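Local coordinates for protein TqaL (Neurospora crassa, PDB 7EEH) that belongs to the 2OG-Fe dioxygenase family of the cupin clan and holds an iron(III) ion between two histidines and an aspartate, at residues F211-D214 with M215-T219. The protein carries 1 engineered substitution. Numbering follows the deposited sequence.
Sequences FMHD and MNEET
Asp214 and Glu217 are the ends of a type I beta turn that begins where strand 209-213 stops, closed by a nearly straight hydrogen bond from Glu217 N to Asp214 O (3.2 Å). A second bond comes from the side chain. Asp214 OD1 takes the N-H of Asn216 at 2.8 Å on its anti lone pair, somewhat bent at 143°. The carboxylate is carried there by chi1 of 64°, which sets CG between the backbone N and the carbonyl carbon. This pair makes an Asx turn over the first part of the beta turn. The bond brings Asn216 CB close to OD1, and the Asn216 amide plane stands at a steep angle to the Asp214 carboxylate. OD1 also accepts a bond from Asn230 ND2, so two N-H donors fix its place.

The aliphatic part of Glu217 lies against His213. The two CB atoms meet at 3.6 Å. With Glu217 CG anti to the backbone N (chi1 -172°), CG is directed to the His213 ring and lies 4.3 Å from its centroid, an off-centre CH-pi contact. The Glu217 carboxylate plane stands almost perpendicular to the ring. Glu217 OE1 accepts the N-H of Glu218 at 2.8 Å. Glu217 OE2 is bonded to Lys227 N, so backbone donors hold both oxygens, and His213 NE2 is bonded to Ser254 OG, whereas its ND1 is buried without a polar partner. The type I turn with its Asx turn, and the His213-Glu217 packing beside it, ends the middle strand of the three-stranded antiparallel sheet; Lys252 NZ, bonded to the carbonyls of Met215 and Glu217, ties it to the neighbouring strand 252-255, which carries the iron ligand His253.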
loop_
_atom_site.group_PDB
_atom_site.type_symbol
_atom_site.label_atom_id
_atom_site.label_comp_id
_atom_site.label_asym_id
_atom_site.label_seq_id
_atom_site.Cartn_x
_atom_site.Cartn_y
_atom_site.Cartn_z
ATOM N N PHE B 211 20.249 15.978 20.721
ATOM C CA PHE B 211 21.225 14.896 20.754
ATOM C C PHE B 211 20.728 13.808 21.690
ATOM O O PHE B 211 20.152 14.098 22.737
ATOM C CB PHE B 211 22.593 15.394 21.233
ATOM C CG PHE B 211 23.156 16.494 20.395
ATOM C CD1 PHE B 211 23.866 16.203 19.246
ATOM C CD2 PHE B 211 22.951 17.821 20.738
ATOM C CE1 PHE B 211 24.379 17.213 18.450
ATOM C CE2 PHE B 211 23.461 18.847 19.946
ATOM C CZ PHE B 211 24.177 18.536 18.799
HETATM N N MSE B 212 20.953 12.558 21.320
HETATM C CA MSE B 212 20.713 11.498 22.275
HETATM C C MSE B 212 22.002 10.752 22.521
HETATM O O MSE B 212 22.796 10.537 21.601
HETATM C CB MSE B 212 19.625 10.569 21.790
HETATM C CG MSE B 212 18.257 11.249 21.748
HETATM SE SE MSE B 212 17.161 10.122 20.649
HETATM C CE MSE B 212 17.589 8.486 21.533
ATOM N N HIS B 213 22.191 10.366 23.776
ATOM C CA HIS B 213 23.446 9.826 24.262
ATOM C C HIS B 213 23.169 8.491 24.931
ATOM O O HIS B 213 22.052 8.225 25.384
ATOM C CB HIS B 213 24.121 10.787 25.255
ATOM C CG HIS B 213 23.929 12.238 24.932
ATOM N ND1 HIS B 213 24.790 12.940 24.116
ATOM C CD2 HIS B 213 22.977 13.121 25.318
ATOM C CE1 HIS B 213 24.380 14.192 24.017
ATOM N NE2 HIS B 213 23.277 14.326 24.732
ATOM N N ASP B 214 24.190 7.640 24.980
ATOM C CA ASP B 214 24.067 6.427 25.773
ATOM C C ASP B 214 24.174 6.781 27.256
ATOM O O ASP B 214 24.450 7.923 27.631
ATOM C CB ASP B 214 25.109 5.379 25.345
ATOM C CG ASP B 214 26.543 5.822 25.596
ATOM O OD1 ASP B 214 26.864 6.233 26.725
ATOM O OD2 ASP B 214 27.370 5.725 24.665
HETATM N N MSE B 215 23.898 5.806 28.102
HETATM C CA MSE B 215 23.830 6.022 29.562
HETATM C C MSE B 215 25.183 6.372 30.180
HETATM O O MSE B 215 25.194 6.765 31.301
HETATM C CB MSE B 215 23.140 4.845 30.244
HETATM C CG MSE B 215 21.813 4.522 29.633
HETATM SE SE MSE B 215 20.557 5.940 29.913
HETATM C CE MSE B 215 20.336 5.941 31.789
ATOM N N ASN B 216 26.257 6.286 29.435
ATOM C CA ASN B 216 27.570 6.624 29.965
ATOM C C ASN B 216 27.932 8.089 29.759
ATOM O O ASN B 216 28.982 8.526 30.240
ATOM C CB ASN B 216 28.640 5.723 29.343
ATOM C CG ASN B 216 28.459 4.267 29.720
ATOM O OD1 ASN B 216 27.949 3.952 30.798
ATOM N ND2 ASN B 216 28.885 3.371 28.842
ATOM N N GLU B 217 27.104 8.860 29.061
ATOM C CA GLU B 217 27.324 10.298 29.016
ATOM C C GLU B 217 27.046 10.905 30.388
ATOM O O GLU B 217 26.198 10.424 31.143
ATOM C CB GLU B 217 26.435 10.947 27.949
ATOM C CG GLU B 217 26.711 12.431 27.686
ATOM C CD GLU B 217 28.174 12.724 27.398
ATOM O OE1 GLU B 217 28.936 12.940 28.364
ATOM O OE2 GLU B 217 28.567 12.736 26.209
ATOM N N GLU B 218 27.783 11.969 30.704
ATOM C CA GLU B 218 27.709 12.645 32.001
ATOM C C GLU B 218 26.408 13.441 32.127
ATOM O O GLU B 218 26.216 14.436 31.421
ATOM C CB GLU B 218 28.916 13.568 32.152
ATOM C CG GLU B 218 29.257 13.987 33.582
ATOM C CD GLU B 218 29.837 12.850 34.417
ATOM O OE1 GLU B 218 30.321 11.848 33.829
ATOM O OE2 GLU B 218 29.814 12.967 35.666
ATOM N N THR B 219 25.534 13.044 33.051
ATOM C CA THR B 219 24.370 13.866 33.373
ATOM C C THR B 219 24.810 15.277 33.742
ATOM O O THR B 219 25.693 15.465 34.580
ATOM C CB THR B 219 23.586 13.251 34.536
ATOM O OG1 THR B 219 23.195 11.913 34.207
ATOM C CG2 THR B 219 22.344 14.072 34.840
#